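Local atomic coordinates of lovastatin nonaketide synthase, polyketide synthase component (Aspergillus terreus, PDB entry 7CPX), a protein that builds the nonaketide dihydromonacolin L from malonyl-CoA with NADPH and S-adenosylmethionine, an iterative polyketide synthesis on the pathway to lovastatin. Residues A[642-647]-A[906-911]; A[582-587]-A[635-640]. The protein carries 2 engineered substitutions. All coordinates share one frame; numbering follows the deposited sequence.

Overall arrangement
Both contacts lie in the malonyl-CoA:ACP transacylase region and share helix 624-644. Interaction 2 uses its penultimate turns, where a buried group of aliphatic branches meets helix 582-596. Interaction 1 uses the helix end and the turn after it, where Ala-644, Ala-645, Ala-911 and Phe-908 form a small apolar patch bordered by the partly exposed pair Arg-646 and Glu-907. The chemistry changes accordingly: the 582-587/635-640 axes are 10.6 Å apart with branched side chains between them, whereas at 642-647/906-911 small alanines let the backbones approach and a carbonyl takes part. Their centres are about 12 Å apart, and they touch where Ala-911 O packs on Tyr-583 CD1 at 3.4 Å.

Interaction 1: residues A[642-647]-A[906-911]; sequences LEAARI and DEFMRA
Arg-646 lies across Glu-907 at roughly a right angle, and Glu-907 CB sits over one face of the guanidinium, away from its centre, with Glu-907 CB 3.5 Å from Arg-646 CD. The arginine chain bends at chi2 and turns NH1 back to Ala-644 O at 2.7 Å, a hydrogen bond in the guanidinium plane that fixes how the group is rotated. Glu-907 OE1 lies 3.6 Å from Arg-646 NH2. The guanidinium and carboxylate planes are 27° apart, but OE1 stands well out of the guanidinium plane, so this salt bridge rests on charge and not on a directed N-H.

Arg-646 has a positive phi (58°), and the bonds from Arg-646 N to Glu-643 O and from Ile-647 N to Leu-642 O close helix 624-644 with a Schellman motif. The carbonyl of Ala-644, besides receiving NH1, faces the other helix: Phe-908 CA approaches its O at 3.4 Å in a CA-H...O contact.

Small side chains permit this closeness. The CA atoms of Ala-645 and Phe-908 are 4.3 Å apart, and Ala-644 CB meets Ala-911 CB at 3.6 Å. With CG anti to the backbone N (chi1 177°), the Phe-908 ring is laid back alongside the last turn of helix 624-644, and Phe-908 CD1 comes to 4.0 Å from Ala-645 CB, obliquely.

Beyond the two segments, the Phe-908 ring meets Phe-887 of helix 883-898; Leu-642 also touches Phe-887, and Ile-647 touches Leu-894 of the same helix. Asp-906 and Met-909 reach helix 504-513. Helix 905-911 thus packs beside the turn that leads from helix 624-644 into strand 648-652.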
ATOM      1  N   LEU A 642     -62.956  32.310 -26.650  1.00175.45           N
ATOM      2  CA  LEU A 642     -62.440  32.041 -25.311  1.00175.45           C
ATOM      3  C   LEU A 642     -63.240  30.941 -24.626  1.00175.45           C
ATOM      4  O   LEU A 642     -62.665  30.059 -23.974  1.00175.45           O
ATOM      5  CB  LEU A 642     -62.458  33.324 -24.481  1.00175.45           C
ATOM      6  CG  LEU A 642     -61.517  34.422 -24.983  1.00175.45           C
ATOM      7  CD1 LEU A 642     -61.856  35.764 -24.358  1.00175.45           C
ATOM      8  CD2 LEU A 642     -60.070  34.059 -24.700  1.00175.45           C
ATOM      9  N   GLU A 643     -64.567  30.975 -24.758  1.00175.11           N
ATOM     10  CA  GLU A 643     -65.392  29.916 -24.191  1.00175.11           C
ATOM     11  C   GLU A 643     -65.144  28.587 -24.890  1.00175.11           C
ATOM     12  O   GLU A 643     -65.213  27.530 -24.252  1.00175.11           O
ATOM     13  CB  GLU A 643     -66.870  30.295 -24.278  1.00175.11           C
ATOM     14  CG  GLU A 643     -67.257  31.461 -23.384  1.00175.11           C
ATOM     15  CD  GLU A 643     -68.734  31.794 -23.463  1.00175.11           C
ATOM     16  OE1 GLU A 643     -69.444  31.162 -24.272  1.00175.11           O
ATOM     17  OE2 GLU A 643     -69.184  32.688 -22.716  1.00175.11           O
ATOM     18  N   ALA A 644     -64.857  28.617 -26.194  1.00167.19           N
ATOM     19  CA  ALA A 644     -64.474  27.395 -26.891  1.00167.19           C
ATOM     20  C   ALA A 644     -63.228  26.782 -26.272  1.00167.19           C
ATOM     21  O   ALA A 644     -63.076  25.556 -26.261  1.00167.19           O
ATOM     22  CB  ALA A 644     -64.244  27.683 -28.373  1.00167.19           C
ATOM     23  N   ALA A 645     -62.332  27.617 -25.753  1.00161.88           N
ATOM     24  CA  ALA A 645     -61.179  27.154 -24.996  1.00161.88           C
ATOM     25  C   ALA A 645     -61.539  26.789 -23.562  1.00161.88           C
ATOM     26  O   ALA A 645     -60.643  26.476 -22.771  1.00161.88           O
ATOM     27  CB  ALA A 645     -60.087  28.226 -25.002  1.00161.88           C
ATOM     28  N   ARG A 646     -62.828  26.823 -23.216  1.00163.75           N
ATOM     29  CA  ARG A 646     -63.297  26.481 -21.875  1.00163.75           C
ATOM     30  C   ARG A 646     -62.634  27.363 -20.820  1.00163.75           C
ATOM     31  O   ARG A 646     -62.076  26.880 -19.834  1.00163.75           O
ATOM     32  CB  ARG A 646     -63.071  24.996 -21.575  1.00163.75           C
ATOM     33  CG  ARG A 646     -64.182  24.088 -22.091  1.00163.75           C
ATOM     34  CD  ARG A 646     -64.469  24.314 -23.570  1.00163.75           C
ATOM     35  NE  ARG A 646     -65.533  23.450 -24.066  1.00163.75           N
ATOM     36  CZ  ARG A 646     -65.961  23.437 -25.321  1.00163.75           C
ATOM     37  NH1 ARG A 646     -65.425  24.221 -26.243  1.00163.75           N
ATOM     38  NH2 ARG A 646     -66.951  22.616 -25.661  1.00163.75           N
ATOM     39  N   ILE A 647     -62.696  28.672 -21.038  1.00169.04           N
ATOM     40  CA  ILE A 647     -62.235  29.651 -20.062  1.00169.04           C
ATOM     41  C   ILE A 647     -63.426  30.091 -19.226  1.00169.04           C
ATOM     42  O   ILE A 647     -64.440  30.552 -19.765  1.00169.04           O
ATOM     43  CB  ILE A 647     -61.573  30.850 -20.761  1.00169.04           C
ATOM     44  CG1 ILE A 647     -60.332  30.396 -21.532  1.00169.04           C
ATOM     45  CG2 ILE A 647     -61.211  31.916 -19.742  1.00169.04           C
ATOM     46  CD1 ILE A 647     -59.769  31.445 -22.466  1.00169.04           C
ATOM     47  N   ASP A 906     -57.741  21.183 -26.493  1.00144.90           N
ATOM     48  CA  ASP A 906     -58.479  20.136 -27.190  1.00144.90           C
ATOM     49  C   ASP A 906     -59.880  20.610 -27.548  1.00144.90           C
ATOM     50  O   ASP A 906     -60.329  20.456 -28.688  1.00144.90           O
ATOM     51  CB  ASP A 906     -58.541  18.876 -26.327  1.00144.90           C
ATOM     52  CG  ASP A 906     -59.200  17.710 -27.039  1.00144.90           C
ATOM     53  OD1 ASP A 906     -59.523  17.848 -28.238  1.00144.90           O
ATOM     54  OD2 ASP A 906     -59.397  16.655 -26.399  1.00144.90           O
ATOM     55  N   GLU A 907     -60.582  21.214 -26.588  1.00155.26           N
ATOM     56  CA  GLU A 907     -61.913  21.739 -26.872  1.00155.26           C
ATOM     57  C   GLU A 907     -61.846  22.898 -27.859  1.00155.26           C
ATOM     58  O   GLU A 907     -62.721  23.040 -28.725  1.00155.26           O
ATOM     59  CB  GLU A 907     -62.589  22.178 -25.575  1.00155.26           C
ATOM     60  CG  GLU A 907     -62.756  21.066 -24.551  1.00155.26           C
ATOM     61  CD  GLU A 907     -63.691  19.970 -25.023  1.00155.26           C
ATOM     62  OE1 GLU A 907     -64.367  20.164 -26.055  1.00155.26           O
ATOM     63  OE2 GLU A 907     -63.751  18.913 -24.361  1.00155.26           O
ATOM     64  N   PHE A 908     -60.818  23.740 -27.743  1.00156.58           N
ATOM     65  CA  PHE A 908     -60.689  24.879 -28.645  1.00156.58           C
ATOM     66  C   PHE A 908     -60.572  24.416 -30.091  1.00156.58           C
ATOM     67  O   PHE A 908     -61.227  24.964 -30.986  1.00156.58           O
ATOM     68  CB  PHE A 908     -59.477  25.722 -28.251  1.00156.58           C
ATOM     69  CG  PHE A 908     -59.223  26.881 -29.168  1.00156.58           C
ATOM     70  CD1 PHE A 908     -59.865  28.091 -28.968  1.00156.58           C
ATOM     71  CD2 PHE A 908     -58.346  26.762 -30.231  1.00156.58           C
ATOM     72  CE1 PHE A 908     -59.636  29.159 -29.811  1.00156.58           C
ATOM     73  CE2 PHE A 908     -58.112  27.827 -31.078  1.00156.58           C
ATOM     74  CZ  PHE A 908     -58.759  29.027 -30.867  1.00156.58           C
ATOM     75  N   MET A 909     -59.741  23.403 -30.341  1.00148.64           N
ATOM     76  CA  MET A 909     -59.626  22.852 -31.684  1.00148.64           C
ATOM     77  C   MET A 909     -60.816  21.981 -32.054  1.00148.64           C
ATOM     78  O   MET A 909     -61.050  21.745 -33.244  1.00148.64           O
ATOM     79  CB  MET A 909     -58.331  22.050 -31.814  1.00148.64           C
ATOM     80  CG  MET A 909     -57.081  22.911 -31.758  1.00148.64           C
ATOM     81  SD  MET A 909     -57.013  24.156 -33.067  1.00148.64           S
ATOM     82  CE  MET A 909     -56.781  23.137 -34.521  1.00148.64           C
ATOM     83  N   ARG A 910     -61.567  21.491 -31.066  1.00153.48           N
ATOM     84  CA  ARG A 910     -62.853  20.873 -31.362  1.00153.48           C
ATOM     85  C   ARG A 910     -63.801  21.892 -31.975  1.00153.48           C
ATOM     86  O   ARG A 910     -64.533  21.584 -32.922  1.00153.48           O
ATOM     87  CB  ARG A 910     -63.452  20.280 -30.088  1.00153.48           C
ATOM     88  CG  ARG A 910     -64.505  19.209 -30.328  1.00153.48           C
ATOM     89  CD  ARG A 910     -63.876  17.913 -30.812  1.00153.48           C
ATOM     90  NE  ARG A 910     -62.912  17.386 -29.853  1.00153.48           N
ATOM     91  CZ  ARG A 910     -62.086  16.377 -30.094  1.00153.48           C
ATOM     92  NH1 ARG A 910     -62.070  15.761 -31.265  1.00153.48           N
ATOM     93  NH2 ARG A 910     -61.252  15.980 -29.137  1.00153.48           N
ATOM     94  N   ALA A 911     -63.795  23.115 -31.444  1.00161.11           N
ATOM     95  CA  ALA A 911     -64.605  24.184 -32.015  1.00161.11           C
ATOM     96  C   ALA A 911     -63.943  24.777 -33.254  1.00161.11           C
ATOM     97  O   ALA A 911     -64.567  24.870 -34.316  1.00161.11           O
ATOM     98  CB  ALA A 911     -64.848  25.274 -30.969  1.00161.11           C
TER

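Interaction 2: residues A[582-587]-A[635-640]; sequences PYVRNI and QIVLVR
Ile-587 and Arg-640 approach from opposite directions, and Ile-587 CG1 rests against one side of the Arg-640 guanidinium, displaced from its centre, 3.6 Å from Arg-640 NH1. A bend at chi3 (64°) turns the arginine tip across the isoleucine, and Ile-587 CD1 lies against CB, CD and NE of Arg-640, nearest to NE at 4.0 Å.

The side chains of Ile-587 and Val-637 cross obliquely, and Ile-587 CG2, anti to the backbone N, meets Val-637 CG2 at 3.6 Å. The other valine methyl, Val-637 CG1, faces Val-584, whose side chain lies at about a right angle to it; the two CG1 atoms are 3.9 Å apart. Val-637 is thereby wedged between residues one helical turn apart.

Tyr-583 completes the contact at its partly exposed side. Its ring plane stands 82° from the guanidinium, and Tyr-583 OH approaches Arg-640 NH2 obliquely at 3.6 Å, polar proximity without a hydrogen bond. Arg-640 also touches Phe-664 of helix 657-665.

The N-to-C directions of the short helical segments differ by 131°, nearer antiparallel than parallel, and their axes approach to 10.6 Å, with Val-584, Ile-587, Val-637 and Arg-640 between them. Both helices belong to the connection between the adjacent parallel strands 558-563 and 648-652, a beta-alpha-beta crossover of the acyltransferase core. Strand 648-652 leads to a GxSxG sequence, consistent with the nucleophile elbow of acyltransferases in the patatin clan.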
ATOM      1  N   PRO A 582     -62.671  29.160 -40.401  1.00177.20           N
ATOM      2  CA  PRO A 582     -64.064  28.873 -40.778  1.00177.20           C
ATOM      3  C   PRO A 582     -65.028  28.945 -39.608  1.00177.20           C
ATOM      4  O   PRO A 582     -66.210  29.250 -39.809  1.00177.20           O
ATOM      5  CB  PRO A 582     -63.986  27.458 -41.367  1.00177.20           C
ATOM      6  CG  PRO A 582     -62.750  26.867 -40.793  1.00177.20           C
ATOM      7  CD  PRO A 582     -61.790  28.003 -40.634  1.00177.20           C
ATOM      8  N   TYR A 583     -64.565  28.660 -38.389  1.00176.05           N
ATOM      9  CA  TYR A 583     -65.419  28.813 -37.216  1.00176.05           C
ATOM     10  C   TYR A 583     -65.824  30.269 -37.023  1.00176.05           C
ATOM     11  O   TYR A 583     -66.996  30.573 -36.759  1.00176.05           O
ATOM     12  CB  TYR A 583     -64.690  28.281 -35.983  1.00176.05           C
ATOM     13  CG  TYR A 583     -65.465  28.382 -34.691  1.00176.05           C
ATOM     14  CD1 TYR A 583     -66.589  27.598 -34.469  1.00176.05           C
ATOM     15  CD2 TYR A 583     -65.060  29.244 -33.682  1.00176.05           C
ATOM     16  CE1 TYR A 583     -67.295  27.682 -33.285  1.00176.05           C
ATOM     17  CE2 TYR A 583     -65.757  29.333 -32.496  1.00176.05           C
ATOM     18  CZ  TYR A 583     -66.874  28.552 -32.303  1.00176.05           C
ATOM     19  OH  TYR A 583     -67.573  28.639 -31.120  1.00176.05           O
ATOM     20  N   VAL A 584     -64.867  31.188 -37.171  1.00182.94           N
ATOM     21  CA  VAL A 584     -65.186  32.609 -37.096  1.00182.94           C
ATOM     22  C   VAL A 584     -66.108  33.004 -38.238  1.00182.94           C
ATOM     23  O   VAL A 584     -66.979  33.866 -38.072  1.00182.94           O
ATOM     24  CB  VAL A 584     -63.891  33.444 -37.095  1.00182.94           C
ATOM     25  CG1 VAL A 584     -64.216  34.930 -37.147  1.00182.94           C
ATOM     26  CG2 VAL A 584     -63.063  33.123 -35.862  1.00182.94           C
ATOM     27  N   ARG A 585     -65.937  32.394 -39.412  1.00186.19           N
ATOM     28  CA  ARG A 585     -66.829  32.689 -40.528  1.00186.19           C
ATOM     29  C   ARG A 585     -68.256  32.246 -40.228  1.00186.19           C
ATOM     30  O   ARG A 585     -69.214  32.952 -40.562  1.00186.19           O
ATOM     31  CB  ARG A 585     -66.314  32.018 -41.800  1.00186.19           C
ATOM     32  CG  ARG A 585     -66.938  32.560 -43.075  1.00186.19           C
ATOM     33  CD  ARG A 585     -66.386  31.863 -44.308  1.00186.19           C
ATOM     34  NE  ARG A 585     -64.933  31.953 -44.384  1.00186.19           N
ATOM     35  CZ  ARG A 585     -64.266  32.995 -44.862  1.00186.19           C
ATOM     36  NH1 ARG A 585     -64.891  34.073 -45.306  1.00186.19           N
ATOM     37  NH2 ARG A 585     -62.937  32.956 -44.894  1.00186.19           N
ATOM     38  N   ASN A 586     -68.422  31.078 -39.605  1.00186.88           N
ATOM     39  CA  ASN A 586     -69.757  30.632 -39.215  1.00186.88           C
ATOM     40  C   ASN A 586     -70.353  31.553 -38.157  1.00186.88           C
ATOM     41  O   ASN A 586     -71.554  31.855 -38.189  1.00186.88           O
ATOM     42  CB  ASN A 586     -69.702  29.193 -38.703  1.00186.88           C
ATOM     43  CG  ASN A 586     -69.257  28.213 -39.771  1.00186.88           C
ATOM     44  OD1 ASN A 586     -69.416  28.465 -40.965  1.00186.88           O
ATOM     45  ND2 ASN A 586     -68.697  27.088 -39.344  1.00186.88           N
ATOM     46  N   ILE A 587     -69.532  32.005 -37.210  1.00187.85           N
ATOM     47  CA  ILE A 587     -70.014  32.971 -36.227  1.00187.85           C
ATOM     48  C   ILE A 587     -70.472  34.245 -36.925  1.00187.85           C
ATOM     49  O   ILE A 587     -71.500  34.832 -36.570  1.00187.85           O
ATOM     50  CB  ILE A 587     -68.925  33.261 -35.177  1.00187.85           C
ATOM     51  CG1 ILE A 587     -68.667  32.010 -34.334  1.00187.85           C
ATOM     52  CG2 ILE A 587     -69.349  34.429 -34.296  1.00187.85           C
ATOM     53  CD1 ILE A 587     -67.411  32.077 -33.492  1.00187.85           C
ATOM     54  N   GLN A 635     -66.136  41.616 -30.000  1.00198.00           N
ATOM     55  CA  GLN A 635     -66.142  41.081 -28.644  1.00198.00           C
ATOM     56  C   GLN A 635     -66.921  39.773 -28.568  1.00198.00           C
ATOM     57  O   GLN A 635     -66.537  38.864 -27.827  1.00198.00           O
ATOM     58  CB  GLN A 635     -66.711  42.123 -27.684  1.00198.00           C
ATOM     59  CG  GLN A 635     -65.849  43.375 -27.599  1.00198.00           C
ATOM     60  CD  GLN A 635     -66.472  44.471 -26.762  1.00198.00           C
ATOM     61  OE1 GLN A 635     -66.205  44.581 -25.567  1.00198.00           O
ATOM     62  NE2 GLN A 635     -67.300  45.298 -27.390  1.00198.00           N
ATOM     63  N   ILE A 636     -68.006  39.652 -29.336  1.00197.38           N
ATOM     64  CA  ILE A 636     -68.775  38.411 -29.345  1.00197.38           C
ATOM     65  C   ILE A 636     -67.926  37.267 -29.886  1.00197.38           C
ATOM     66  O   ILE A 636     -67.886  36.172 -29.313  1.00197.38           O
ATOM     67  CB  ILE A 636     -70.067  38.587 -30.162  1.00197.38           C
ATOM     68  CG1 ILE A 636     -71.049  39.486 -29.406  1.00197.38           C
ATOM     69  CG2 ILE A 636     -70.697  37.232 -30.458  1.00197.38           C
ATOM     70  CD1 ILE A 636     -72.191  40.000 -30.257  1.00197.38           C
ATOM     71  N   VAL A 637     -67.232  37.504 -31.000  1.00189.92           N
ATOM     72  CA  VAL A 637     -66.386  36.466 -31.578  1.00189.92           C
ATOM     73  C   VAL A 637     -65.274  36.092 -30.609  1.00189.92           C
ATOM     74  O   VAL A 637     -64.973  34.909 -30.410  1.00189.92           O
ATOM     75  CB  VAL A 637     -65.825  36.929 -32.934  1.00189.92           C
ATOM     76  CG1 VAL A 637     -64.737  35.981 -33.415  1.00189.92           C
ATOM     77  CG2 VAL A 637     -66.939  37.027 -33.962  1.00189.92           C
ATOM     78  N   LEU A 638     -64.642  37.094 -29.993  1.00187.30           N
ATOM     79  CA  LEU A 638     -63.538  36.810 -29.083  1.00187.30           C
ATOM     80  C   LEU A 638     -64.006  36.026 -27.862  1.00187.30           C
ATOM     81  O   LEU A 638     -63.342  35.073 -27.441  1.00187.30           O
ATOM     82  CB  LEU A 638     -62.865  38.117 -28.669  1.00187.30           C
ATOM     83  CG  LEU A 638     -62.129  38.819 -29.813  1.00187.30           C
ATOM     84  CD1 LEU A 638     -61.847  40.271 -29.474  1.00187.30           C
ATOM     85  CD2 LEU A 638     -60.835  38.090 -30.145  1.00187.30           C
ATOM     86  N   VAL A 639     -65.148  36.402 -27.282  1.00187.93           N
ATOM     87  CA  VAL A 639     -65.634  35.693 -26.103  1.00187.93           C
ATOM     88  C   VAL A 639     -66.087  34.286 -26.477  1.00187.93           C
ATOM     89  O   VAL A 639     -65.915  33.342 -25.698  1.00187.93           O
ATOM     90  CB  VAL A 639     -66.754  36.493 -25.411  1.00187.93           C
ATOM     91  CG1 VAL A 639     -67.995  36.548 -26.275  1.00187.93           C
ATOM     92  CG2 VAL A 639     -67.073  35.896 -24.044  1.00187.93           C
ATOM     93  N   ARG A 640     -66.678  34.116 -27.663  1.00185.76           N
ATOM     94  CA  ARG A 640     -67.036  32.774 -28.108  1.00185.76           C
ATOM     95  C   ARG A 640     -65.795  31.910 -28.280  1.00185.76           C
ATOM     96  O   ARG A 640     -65.796  30.729 -27.914  1.00185.76           O
ATOM     97  CB  ARG A 640     -67.829  32.838 -29.413  1.00185.76           C
ATOM     98  CG  ARG A 640     -69.278  33.260 -29.231  1.00185.76           C
ATOM     99  CD  ARG A 640     -70.118  32.927 -30.455  1.00185.76           C
ATOM    100  NE  ARG A 640     -70.205  31.488 -30.682  1.00185.76           N
ATOM    101  CZ  ARG A 640     -70.948  30.918 -31.620  1.00185.76           C
ATOM    102  NH1 ARG A 640     -71.696  31.636 -32.443  1.00185.76           N
ATOM    103  NH2 ARG A 640     -70.944  29.593 -31.736  1.00185.76           N
TER